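Local coordinates for protein catalase (Pseudomonas syringae, PDB 1M7S) that breaks down hydrogen peroxide into water and oxygen at a heme cofactor, protecting the cell from peroxide damage, at residues A[17-22]-A[26-31]; A[91-96]-A[102-107]; A[221-226]-A[427-432]; A[341-346]-A[364-369]. All coordinates share one frame; numbering follows the deposited sequence. Where two conformers were deposited one is given.

Contact 1. Residues A[17-22]-A[26-31]; sequences NSQTAG and PVLLQD
Thr20 and Val27 face each other in a single antiparallel bridge, their CA atoms 4.3 Å apart, and two backbone bonds flank the pair: Leu28 N to Gln19 O at 3.0 Å and Ala21 N to Pro26 O at 2.9 Å. A third bond closes the far end, where Asp31 OD1 takes Gln19 N at 2.8 Å on the anti side of the carboxylate, 25° out of its plane. Water 1 donates to that same oxygen and to Asn17 O. With CG anti to the backbone N (chi1 -171°) and the chain extended beyond it, Gln19 lies slantwise over Leu28, Gln19 CD resting 3.7 Å from Leu28 CD1. Its OE1 touches Gln30 CG and accepts from water 2, which in turn receives Gln30 NE2, while Gln30 OE1 is bonded to Gln326 of the fourth subunit. Thr20 CG2 meets Val27 CG2 at 3.9 Å on one face of the ladder; on the other, beside Gln19, Leu28 CD2 packs on Ala21 CB. The ladder does not stop here: Thr20 also pairs with a strand of the second subunit, so the arm is woven into a neighbour. Asp31 N-caps helix 32-41 through OD2 and Leu34 N, and Ser18 and Val27 rest against Leu34 of that helix.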
loop_
_atom_site.group_PDB
_atom_site.type_symbol
_atom_site.label_atom_id
_atom_site.label_comp_id
_atom_site.label_asym_id
_atom_site.label_seq_id
_atom_site.Cartn_x
_atom_site.Cartn_y
_atom_site.Cartn_z
ATOM N N ASN A 17 -1.834 -8.202 -31.196
ATOM C CA ASN A 17 -3.217 -7.793 -31.355
ATOM C C ASN A 17 -4.053 -8.226 -30.158
ATOM O O ASN A 17 -3.948 -9.371 -29.685
ATOM C CB ASN A 17 -3.828 -8.572 -32.586
ATOM C CG ASN A 17 -3.072 -8.178 -33.834
ATOM O OD1 ASN A 17 -3.109 -7.025 -34.262
ATOM N ND2 ASN A 17 -2.321 -9.127 -34.378
ATOM N N SER A 18 -4.880 -7.314 -29.623
ATOM C CA SER A 18 -5.793 -7.707 -28.566
ATOM C C SER A 18 -6.901 -8.583 -29.177
ATOM O O SER A 18 -7.154 -8.521 -30.398
ATOM C CB SER A 18 -6.561 -6.456 -28.021
ATOM O OG SER A 18 -5.534 -5.541 -27.552
ATOM N N GLN A 19 -7.599 -9.291 -28.297
ATOM C CA GLN A 19 -8.703 -10.134 -28.822
ATOM C C GLN A 19 -9.920 -9.247 -28.995
ATOM O O GLN A 19 -10.306 -8.577 -28.024
ATOM C CB GLN A 19 -9.006 -11.295 -27.873
ATOM C CG GLN A 19 -9.998 -12.302 -28.508
ATOM C CD GLN A 19 -10.282 -13.456 -27.569
ATOM O OE1 GLN A 19 -10.225 -13.332 -26.350
ATOM N NE2 GLN A 19 -10.527 -14.665 -28.081
ATOM N N THR A 20 -10.542 -9.217 -30.159
ATOM C CA THR A 20 -11.711 -8.382 -30.435
ATOM C C THR A 20 -12.909 -9.179 -30.948
ATOM O O THR A 20 -12.754 -10.308 -31.419
ATOM C CB THR A 20 -11.427 -7.239 -31.435
ATOM O OG1 THR A 20 -11.030 -7.755 -32.714
ATOM C CG2 THR A 20 -10.295 -6.296 -30.969
ATOM N N ALA A 21 -14.095 -8.570 -30.846
ATOM C CA ALA A 21 -15.351 -9.185 -31.284
ATOM C C ALA A 21 -15.592 -8.836 -32.754
ATOM O O ALA A 21 -16.384 -7.984 -33.149
ATOM C CB ALA A 21 -16.505 -8.667 -30.419
ATOM N N GLY A 22 -14.927 -9.580 -33.612
ATOM C CA GLY A 22 -14.898 -9.352 -35.041
ATOM C C GLY A 22 -13.831 -8.304 -35.376
ATOM O O GLY A 22 -13.318 -7.554 -34.526
ATOM N N PRO A 26 -15.261 -4.366 -30.520
ATOM C CA PRO A 26 -14.630 -4.021 -29.273
ATOM C C PRO A 26 -13.757 -5.128 -28.714
ATOM O O PRO A 26 -13.927 -6.310 -29.025
ATOM C CB PRO A 26 -15.767 -3.749 -28.256
ATOM C CG PRO A 26 -16.887 -4.607 -28.868
ATOM C CD PRO A 26 -16.717 -4.569 -30.356
ATOM N N VAL A 27 -12.873 -4.748 -27.805
ATOM C CA VAL A 27 -11.941 -5.652 -27.127
ATOM C C VAL A 27 -12.633 -6.475 -26.048
ATOM O O VAL A 27 -13.549 -6.005 -25.373
ATOM C CB VAL A 27 -10.803 -4.835 -26.500
ATOM C CG1 VAL A 27 -9.899 -5.681 -25.588
ATOM C CG2 VAL A 27 -9.966 -4.254 -27.644
ATOM N N LEU A 28 -12.260 -7.778 -25.939
ATOM C CA LEU A 28 -12.933 -8.597 -24.932
ATOM C C LEU A 28 -12.243 -8.610 -23.577
ATOM O O LEU A 28 -11.025 -8.682 -23.483
ATOM C CB LEU A 28 -12.968 -10.070 -25.406
ATOM C CG LEU A 28 -13.585 -10.278 -26.799
ATOM C CD1 LEU A 28 -13.512 -11.776 -27.111
ATOM C CD2 LEU A 28 -14.966 -9.653 -26.809
ATOM N N LEU A 29 -13.042 -8.640 -22.518
ATOM C CA LEU A 29 -12.537 -8.738 -21.153
ATOM C C LEU A 29 -11.739 -10.009 -20.899
ATOM O O LEU A 29 -10.744 -10.018 -20.151
ATOM C CB LEU A 29 -13.741 -8.677 -20.213
ATOM C CG LEU A 29 -13.456 -8.692 -18.696
ATOM C CD1 LEU A 29 -12.604 -7.515 -18.247
ATOM C CD2 LEU A 29 -14.792 -8.713 -17.951
ATOM N N GLN A 30 -12.060 -11.131 -21.596
ATOM C CA GLN A 30 -11.315 -12.376 -21.373
ATOM C C GLN A 30 -9.917 -12.422 -21.929
ATOM O O GLN A 30 -9.186 -13.422 -21.786
ATOM C CB GLN A 30 -12.127 -13.573 -21.925
ATOM C CG GLN A 30 -12.155 -13.628 -23.466
ATOM C CD GLN A 30 -12.929 -14.910 -23.842
ATOM O OE1 GLN A 30 -14.097 -15.041 -23.515
ATOM N NE2 GLN A 30 -12.237 -15.880 -24.428
ATOM N N ASP A 31 -9.408 -11.348 -22.565
ATOM C CA ASP A 31 -8.056 -11.340 -23.072
ATOM C C ASP A 31 -7.124 -11.211 -21.857
ATOM O O ASP A 31 -6.608 -10.124 -21.532
ATOM C CB ASP A 31 -7.813 -10.167 -24.020
ATOM C CG ASP A 31 -6.486 -10.358 -24.737
ATOM O OD1 ASP A 31 -6.358 -9.790 -25.832
ATOM O OD2 ASP A 31 -5.567 -11.054 -24.197
HETATM O O HOH W 1 -4.390 -11.113 -27.547
HETATM O O HOH W 2 -9.472 -15.417 -24.408
#

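Contact 2. Residues A[91-96]-A[102-107]; sequences SVVHGN and LRDPHG
Ser91 and His106 bring the two loop segments closest, with CA atoms 4.6 Å apart, and from there the backbones separate without pairing: segment 91-96 instead offers two successive N-H groups to one side chain, Asp104. Asp104 OD1 accepts Val92 N at 3.0 Å and Val93 N at an equal length. The second bond is nearly straight (174°) and comes in on the syn side, whereas Val92 N arrives from well above the carboxylate plane; both approach from the same face. Water 3 gives the same oxygen a further hydrogen bond. The other oxygen, OD2, lies against Val93 CG2, which sits anti to its own carbonyl carbon (CG1 being anti to N, chi1 -179°). The Val92 side chain crosses that of Pro105 at about a right angle, Val92 CG2 3.9 Å from Pro105 CD. Farther along, the His94 ring is sandwiched: Leu102 CD1 makes a CH-pi contact over one face, 3.6 Å from the centroid, and Val93 CG1 lies over the opposite face toward the rim. Water 3 stands in the ring plane at ND1, 2.7 Å away, while NE2 bonds Asp153 and the ring meets His97 of the second subunit edge-to-face. Val92 also packs on His52, a predicted active-site residue, and Gly107 touches the heme. Chemically, a buried carboxylate is met by two backbone donors and a water, which would be expected to stabilise its negative charge and to hold the backbone at Val92 and Val93 in shape beside the distal side of the heme pocket.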
loop_
_atom_site.group_PDB
_atom_site.type_symbol
_atom_site.label_atom_id
_atom_site.label_comp_id
_atom_site.label_asym_id
_atom_site.label_seq_id
_atom_site.Cartn_x
_atom_site.Cartn_y
_atom_site.Cartn_z
ATOM N N SER A 91 21.566 13.673 -5.492
ATOM C CA SER A 91 21.393 15.085 -5.082
ATOM C C SER A 91 20.341 15.016 -3.991
ATOM O O SER A 91 20.208 13.925 -3.384
ATOM C CB SER A 91 20.970 15.978 -6.231
ATOM O OG SER A 91 19.763 15.367 -6.693
ATOM N N VAL A 92 19.707 16.106 -3.535
ATOM C CA VAL A 92 18.911 16.039 -2.323
ATOM C C VAL A 92 17.447 16.443 -2.492
ATOM O O VAL A 92 16.518 15.754 -2.143
ATOM C CB VAL A 92 19.502 17.010 -1.257
ATOM C CG1 VAL A 92 18.625 17.097 -0.009
ATOM C CG2 VAL A 92 20.884 16.534 -0.799
ATOM N N VAL A 93 17.284 17.646 -3.035
ATOM C CA VAL A 93 15.977 18.282 -3.067
ATOM C C VAL A 93 15.050 17.880 -4.184
ATOM O O VAL A 93 13.875 17.663 -3.865
ATOM C CB VAL A 93 16.170 19.821 -3.126
ATOM C CG1 VAL A 93 14.829 20.527 -3.144
ATOM C CG2 VAL A 93 17.044 20.323 -1.981
ATOM N N HIS A 94 15.518 17.815 -5.419
ATOM C CA HIS A 94 14.556 17.584 -6.510
ATOM C C HIS A 94 14.268 16.128 -6.814
ATOM O O HIS A 94 14.867 15.247 -6.187
ATOM C CB HIS A 94 15.003 18.352 -7.741
ATOM C CG HIS A 94 15.011 19.818 -7.410
ATOM N ND1 HIS A 94 16.135 20.447 -6.905
ATOM C CD2 HIS A 94 13.996 20.721 -7.466
ATOM C CE1 HIS A 94 15.824 21.736 -6.674
ATOM N NE2 HIS A 94 14.539 21.909 -7.012
ATOM N N GLY A 95 13.322 15.845 -7.701
ATOM C CA GLY A 95 12.911 14.484 -7.984
ATOM C C GLY A 95 13.693 13.736 -9.052
ATOM O O GLY A 95 14.767 14.132 -9.521
ATOM N N ASN A 96 13.169 12.543 -9.416
ATOM C CA ASN A 96 13.851 11.776 -10.446
ATOM C C ASN A 96 13.864 12.551 -11.765
ATOM O O ASN A 96 12.954 13.276 -12.172
ATOM C CB ASN A 96 13.232 10.462 -10.900
ATOM C CG ASN A 96 12.373 9.868 -9.815
ATOM O OD1 ASN A 96 12.903 9.254 -8.887
ATOM N ND2 ASN A 96 11.077 10.075 -9.922
ATOM N N LEU A 102 21.717 20.874 -10.723
ATOM C CA LEU A 102 21.062 21.748 -9.746
ATOM C C LEU A 102 21.915 21.873 -8.482
ATOM O O LEU A 102 22.519 20.882 -8.042
ATOM C CB LEU A 102 19.675 21.242 -9.392
ATOM C CG LEU A 102 18.657 21.215 -10.557
ATOM C CD1 LEU A 102 17.277 20.948 -9.925
ATOM C CD2 LEU A 102 18.662 22.496 -11.339
ATOM N N ARG A 103 22.004 23.083 -7.983
ATOM C CA ARG A 103 22.810 23.394 -6.796
ATOM C C ARG A 103 22.292 22.646 -5.580
ATOM O O ARG A 103 21.122 22.789 -5.236
ATOM C CB ARG A 103 22.784 24.914 -6.522
ATOM C CG ARG A 103 23.580 25.235 -5.208
ATOM C CD ARG A 103 23.521 26.777 -5.024
ATOM N NE ARG A 103 24.040 27.388 -6.263
ATOM C CZ ARG A 103 25.354 27.408 -6.525
ATOM N NH1 ARG A 103 26.341 26.918 -5.759
ATOM N NH2 ARG A 103 25.684 27.944 -7.680
ATOM N N ASP A 104 23.135 21.877 -4.874
ATOM C CA ASP A 104 22.663 21.134 -3.699
ATOM C C ASP A 104 23.879 20.441 -3.084
ATOM O O ASP A 104 24.901 20.277 -3.771
ATOM C CB ASP A 104 21.801 19.957 -4.219
ATOM C CG ASP A 104 20.322 19.933 -3.913
ATOM O OD1 ASP A 104 19.606 18.994 -4.402
ATOM O OD2 ASP A 104 19.819 20.833 -3.185
ATOM N N PRO A 105 23.744 19.945 -1.870
ATOM C CA PRO A 105 24.709 19.020 -1.284
ATOM C C PRO A 105 24.503 17.736 -2.090
ATOM O O PRO A 105 23.468 17.573 -2.802
ATOM C CB PRO A 105 24.262 18.711 0.162
ATOM C CG PRO A 105 23.128 19.704 0.346
ATOM C CD PRO A 105 22.546 20.018 -1.045
ATOM N N HIS A 106 25.431 16.797 -2.048
ATOM C CA HIS A 106 25.277 15.513 -2.733
ATOM C C HIS A 106 25.501 14.384 -1.729
ATOM O O HIS A 106 26.482 14.424 -0.972
ATOM C CB HIS A 106 26.206 15.379 -3.952
ATOM C CG HIS A 106 25.685 16.286 -5.035
ATOM N ND1 HIS A 106 26.076 17.609 -5.126
ATOM C CD2 HIS A 106 24.735 16.044 -5.991
ATOM C CE1 HIS A 106 25.408 18.156 -6.137
ATOM N NE2 HIS A 106 24.623 17.234 -6.660
ATOM N N GLY A 107 24.613 13.396 -1.806
ATOM C CA GLY A 107 24.712 12.218 -0.930
ATOM C C GLY A 107 25.841 11.299 -1.397
ATOM O O GLY A 107 26.082 11.171 -2.605
HETATM O O HOH W 3 18.238 18.728 -6.514
#

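Contact 3. Residues A[221-226]-A[427-432]; sequences LDPKEV and KTDLVQ
Asp429 reaches from helix 424-438 to the start of helix 223-232, where its carboxylate lies against Asp222 and Pro223. Asp429 OD2 sits 3.5 Å from Asp222 CB, and Asp429 CG rests 3.8 Å from Pro223 CD, the side chains of Asp429 and Pro223 crossing at a slant. No hydrogen bond crosses directly, and the two acids come near each other, Asp222 OD1 to Asp429 OD2 4.2 Å. Lys425 resolves this pairing by forming salt bridges to both oxygens, so its ammonium probably offsets the like charges, and Asn178 ND2 adds a hydrogen bond to Asp429 OD2. Behind Asp222 the geometry is set by its own helix. Its CG stands between the backbone N and the carbonyl carbon (chi1 66°), which brings Asp222 OD2 to Glu225 N at 3.2 Å, met nearly end-on to the C-O bond. The exchange is returned by Asp222 N, which gives its hydrogen to the anti lone pair of Glu225 OE2 at 2.9 Å. Farther out, Leu430 beds into helices 169-176 and 458-467. The reciprocal bonds of Asp222 and Glu225 form a capping box, here at the first turn of helix 223-232, with a lysine-bridged surface link to the C-terminal helical domain of the catalase.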
loop_
_atom_site.group_PDB
_atom_site.type_symbol
_atom_site.label_atom_id
_atom_site.label_comp_id
_atom_site.label_asym_id
_atom_site.label_seq_id
_atom_site.Cartn_x
_atom_site.Cartn_y
_atom_site.Cartn_z
ATOM N N LEU A 221 32.175 22.791 -10.841
ATOM C CA LEU A 221 31.796 23.658 -11.939
ATOM C C LEU A 221 31.492 25.039 -11.372
ATOM O O LEU A 221 30.937 25.102 -10.275
ATOM C CB LEU A 221 30.501 23.140 -12.609
ATOM C CG LEU A 221 30.579 21.741 -13.169
ATOM C CD1 LEU A 221 29.195 21.258 -13.620
ATOM C CD2 LEU A 221 31.556 21.628 -14.345
ATOM N N ASP A 222 31.816 26.101 -12.105
ATOM C CA ASP A 222 31.414 27.436 -11.638
ATOM C C ASP A 222 30.101 27.717 -12.345
ATOM O O ASP A 222 29.627 26.928 -13.178
ATOM C CB ASP A 222 32.541 28.446 -11.787
ATOM C CG ASP A 222 32.900 28.733 -13.223
ATOM O OD1 ASP A 222 34.003 29.302 -13.422
ATOM O OD2 ASP A 222 32.118 28.456 -14.159
ATOM N N PRO A 223 29.405 28.767 -11.984
ATOM C CA PRO A 223 28.069 29.073 -12.475
ATOM C C PRO A 223 27.916 29.051 -13.987
ATOM O O PRO A 223 26.953 28.459 -14.509
ATOM C CB PRO A 223 27.618 30.375 -11.788
ATOM C CG PRO A 223 28.500 30.352 -10.560
ATOM C CD PRO A 223 29.822 29.698 -10.919
ATOM N N LYS A 224 28.838 29.641 -14.730
ATOM C CA LYS A 224 28.826 29.614 -16.188
ATOM C C LYS A 224 29.027 28.227 -16.753
ATOM O O LYS A 224 28.384 27.846 -17.768
ATOM C CB LYS A 224 29.893 30.598 -16.736
ATOM C CG LYS A 224 29.328 32.012 -16.652
ATOM C CD LYS A 224 30.270 33.099 -17.149
ATOM C CE LYS A 224 29.566 34.461 -17.158
ATOM N NZ LYS A 224 30.249 35.408 -18.111
ATOM N N GLU A 225 29.863 27.398 -16.123
ATOM C CA GLU A 225 30.057 26.028 -16.591
ATOM C C GLU A 225 28.813 25.181 -16.304
ATOM O O GLU A 225 28.518 24.305 -17.121
ATOM C CB GLU A 225 31.267 25.348 -15.964
ATOM C CG GLU A 225 32.542 26.179 -16.148
ATOM C CD GLU A 225 33.729 25.557 -15.439
ATOM O OE1 GLU A 225 34.800 25.353 -16.057
ATOM O OE2 GLU A 225 33.636 25.291 -14.228
ATOM N N VAL A 226 28.164 25.451 -15.176
ATOM C CA VAL A 226 26.924 24.726 -14.863
ATOM C C VAL A 226 25.890 24.917 -15.970
ATOM O O VAL A 226 25.289 23.963 -16.474
ATOM C CB VAL A 226 26.378 25.271 -13.526
ATOM C CG1 VAL A 226 24.913 24.904 -13.307
ATOM C CG2 VAL A 226 27.267 24.734 -12.409
ATOM N N LYS A 427 35.490 33.178 -3.964
ATOM C CA LYS A 427 34.748 34.150 -3.187
ATOM C C LYS A 427 33.716 34.853 -4.073
ATOM O O LYS A 427 32.576 35.046 -3.669
ATOM C CB LYS A 427 35.674 35.199 -2.542
ATOM C CG LYS A 427 36.308 34.715 -1.219
ATOM C CD LYS A 427 37.029 35.929 -0.611
ATOM C CE LYS A 427 37.898 35.569 0.581
ATOM N NZ LYS A 427 38.960 34.608 0.147
ATOM N N THR A 428 34.143 35.289 -5.248
ATOM C CA THR A 428 33.238 35.988 -6.188
ATOM C C THR A 428 32.034 35.158 -6.608
ATOM O O THR A 428 30.926 35.692 -6.689
ATOM C CB THR A 428 34.099 36.439 -7.390
ATOM O OG1 THR A 428 34.999 37.411 -6.802
ATOM C CG2 THR A 428 33.261 37.032 -8.493
ATOM N N ASP A 429 32.242 33.909 -6.915
ATOM C CA ASP A 429 31.173 32.973 -7.292
ATOM C C ASP A 429 30.259 32.735 -6.107
ATOM O O ASP A 429 29.022 32.833 -6.284
ATOM C CB ASP A 429 31.745 31.672 -7.853
ATOM C CG ASP A 429 32.397 31.888 -9.206
ATOM O OD1 ASP A 429 32.059 32.917 -9.846
ATOM O OD2 ASP A 429 33.231 31.057 -9.634
ATOM N N LEU A 430 30.821 32.507 -4.904
ATOM C CA LEU A 430 29.966 32.346 -3.716
ATOM C C LEU A 430 29.047 33.532 -3.526
ATOM O O LEU A 430 27.837 33.478 -3.319
ATOM C CB LEU A 430 30.820 32.123 -2.461
ATOM C CG LEU A 430 30.105 32.308 -1.103
ATOM C CD1 LEU A 430 28.963 31.333 -0.884
ATOM C CD2 LEU A 430 31.123 32.232 0.006
ATOM N N VAL A 431 29.604 34.739 -3.463
ATOM C CA VAL A 431 28.891 35.983 -3.251
ATOM C C VAL A 431 27.818 36.245 -4.289
ATOM O O VAL A 431 26.703 36.608 -3.928
ATOM C CB VAL A 431 30.057 37.023 -3.232
ATOM C CG1 VAL A 431 29.820 38.241 -4.064
ATOM C CG2 VAL A 431 30.381 37.284 -1.768
ATOM N N GLN A 432 28.106 36.018 -5.571
ATOM C CA GLN A 432 27.103 36.237 -6.620
ATOM C C GLN A 432 25.980 35.209 -6.538
ATOM O O GLN A 432 24.825 35.566 -6.676
ATOM C CB GLN A 432 27.758 36.195 -7.998
ATOM C CG GLN A 432 26.884 36.727 -9.114
ATOM C CD GLN A 432 26.611 38.228 -8.977
ATOM O OE1 GLN A 432 27.444 38.977 -8.478
ATOM N NE2 GLN A 432 25.446 38.605 -9.474
#

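Contact 4. Residues A[341-346]-A[364-369]; sequences GANGLS and ALNTGH. Unlike the reference sequence in segment 341-346: Asn343 (reference Ile).
Asn343 points the edge of its flat amide at Ala364: ND2 of Asn343 donates to Ala364 O at 2.9 Å, almost perfectly straight, and the acceptor lies in the plane of the amide. Seen from the carbonyl, however, the donor stands well above the plane, 56° out of it. The same ND2 also bonds Asp362 O, which takes Asn366 ND2 as well, so one backbone oxygen draws both asparagine amides together while their planes stay 80° apart. ND2 of Asn343 passes 3.7 Å from Asn366 CA. CG of Asn343 lies anti to the carbonyl carbon (chi1 -75°), and this torsion leaves the amide beside its own backbone N, facing the other segment. Waters extend the link between the segments. Water 4 receives Asn343 N at 2.7 Å and passes a hydrogen to Ala364 O, giving that oxygen a second donor. Waters 5 and 6 both donate to Ser346 OG and link it to Thr367, one through the backbone N and the other beside OG1. Ser346 OG is itself turned back onto Asn343 O, on a lone pair in the carbonyl plane at 2.8 Å, and Ser346 N shares that acceptor. On the other segment, Asn366 OD1 takes Gly368 N at 2.9 Å in an Asx turn. The contact lies in the long loop between helix 323-339 and strand 401-402, Gly341 marking the exit from that helix; Asn366 packs on Phe300 of helix 299-304 in the fourth subunit, and Asn343 on Arg40 of its helix 32-41.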
loop_
_atom_site.group_PDB
_atom_site.type_symbol
_atom_site.label_atom_id
_atom_site.label_comp_id
_atom_site.label_asym_id
_atom_site.label_seq_id
_atom_site.Cartn_x
_atom_site.Cartn_y
_atom_site.Cartn_z
ATOM N N GLY A 341 8.557 -1.593 2.050
ATOM C CA GLY A 341 7.613 -2.541 2.648
ATOM C C GLY A 341 8.309 -3.191 3.857
ATOM O O GLY A 341 9.522 -3.141 4.013
ATOM N N ALA A 342 7.467 -3.907 4.650
ATOM C CA ALA A 342 8.011 -4.630 5.804
ATOM C C ALA A 342 9.089 -5.613 5.394
ATOM O O ALA A 342 10.076 -5.783 6.118
ATOM C CB ALA A 342 6.859 -5.354 6.522
ATOM N N ASN A 343 8.990 -6.245 4.210
ATOM C CA ASN A 343 10.018 -7.217 3.775
ATOM C C ASN A 343 11.117 -6.606 2.941
ATOM O O ASN A 343 11.891 -7.261 2.232
ATOM C CB ASN A 343 9.259 -8.369 3.031
ATOM C CG ASN A 343 8.573 -9.230 4.112
ATOM O OD1 ASN A 343 9.266 -9.686 5.048
ATOM N ND2 ASN A 343 7.279 -9.452 4.079
ATOM N N GLY A 344 11.255 -5.267 2.926
ATOM C CA GLY A 344 12.235 -4.582 2.110
ATOM C C GLY A 344 13.675 -5.031 2.355
ATOM O O GLY A 344 14.442 -5.119 1.394
ATOM N N LEU A 345 14.058 -5.351 3.588
ATOM C CA LEU A 345 15.422 -5.778 3.862
ATOM C C LEU A 345 15.700 -7.206 3.408
ATOM O O LEU A 345 16.879 -7.564 3.418
ATOM C CB LEU A 345 15.794 -5.627 5.332
ATOM C CG LEU A 345 15.640 -4.227 5.923
ATOM C CD1 LEU A 345 16.503 -4.128 7.187
ATOM C CD2 LEU A 345 15.938 -3.127 4.933
ATOM N N SER A 346 14.700 -7.950 2.963
ATOM C CA SER A 346 14.963 -9.251 2.362
ATOM C C SER A 346 15.140 -9.174 0.854
ATOM O O SER A 346 15.457 -10.221 0.225
ATOM C CB SER A 346 13.827 -10.207 2.772
ATOM O OG SER A 346 12.727 -9.932 1.898
ATOM N N ALA A 364 3.609 -8.075 3.852
ATOM C CA ALA A 364 3.334 -8.205 2.424
ATOM C C ALA A 364 4.505 -8.800 1.654
ATOM O O ALA A 364 5.677 -8.455 1.827
ATOM C CB ALA A 364 2.961 -6.820 1.844
ATOM N N LEU A 365 4.215 -9.749 0.746
ATOM C CA LEU A 365 5.137 -10.406 -0.150
ATOM C C LEU A 365 6.301 -11.075 0.582
ATOM O O LEU A 365 7.482 -10.836 0.359
ATOM C CB LEU A 365 5.683 -9.513 -1.301
ATOM C CG LEU A 365 4.528 -8.843 -2.071
ATOM C CD1 LEU A 365 4.970 -7.570 -2.772
ATOM C CD2 LEU A 365 3.897 -9.809 -3.080
ATOM N N ASN A 366 5.884 -11.956 1.515
ATOM C CA ASN A 366 6.889 -12.699 2.277
ATOM C C ASN A 366 7.373 -13.871 1.406
ATOM O O ASN A 366 6.581 -14.757 1.076
ATOM C CB ASN A 366 6.295 -13.170 3.598
ATOM C CG ASN A 366 7.409 -13.776 4.468
ATOM O OD1 ASN A 366 8.047 -14.736 4.030
ATOM N ND2 ASN A 366 7.686 -13.249 5.657
ATOM N N THR A 367 8.651 -13.867 1.045
ATOM C CA THR A 367 9.171 -14.894 0.130
ATOM C C THR A 367 9.929 -16.006 0.854
ATOM O O THR A 367 10.614 -16.793 0.193
ATOM C CB THR A 367 10.121 -14.271 -0.900
ATOM O OG1 THR A 367 11.230 -13.679 -0.218
ATOM C CG2 THR A 367 9.479 -13.110 -1.667
ATOM N N GLY A 368 9.796 -16.132 2.178
ATOM C CA GLY A 368 10.561 -17.146 2.864
ATOM C C GLY A 368 9.937 -18.544 2.732
ATOM O O GLY A 368 8.847 -18.768 2.201
ATOM N N HIS A 369 10.655 -19.459 3.387
ATOM C CA HIS A 369 10.175 -20.851 3.485
ATOM C C HIS A 369 10.372 -21.305 4.931
ATOM O O HIS A 369 11.372 -21.952 5.239
ATOM C CB HIS A 369 10.935 -21.753 2.526
ATOM C CG HIS A 369 10.445 -23.166 2.600
ATOM N ND1 HIS A 369 11.315 -24.210 2.803
ATOM C CD2 HIS A 369 9.204 -23.715 2.502
ATOM C CE1 HIS A 369 10.647 -25.351 2.833
ATOM N NE2 HIS A 369 9.371 -25.075 2.647
HETATM O O HOH W 4 6.633 -6.031 2.860
HETATM O O HOH W 5 10.410 -11.783 2.638
HETATM O O HOH W 6 11.861 -10.535 -0.535
#

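In the fold
Contact 2 lies nearest the chemistry: the side chain of Val92 is about 3 Å from that of His52, and the side chain of Pro105 about 4 Å from that of Asn124, both predicted active-site residues. Contact 3 joins the helical domain to the catalase core close behind it, centres about 18 Å apart and nearest atoms about 5 Å. Contacts 1 and 4 lie at subunit interfaces, as contact 2 partly does. Contact 1 sits on the N-terminal arm, its centre about 49 Å from the chain's centre yet with the side chain of Ser18 about 9 Å from a bound heme, and about 37 Å from the centre of contact 4; both meet the fourth subunit. Contact 4, between the halves of contact 3 in sequence, is centred about 47 Å from it across the chain's centre.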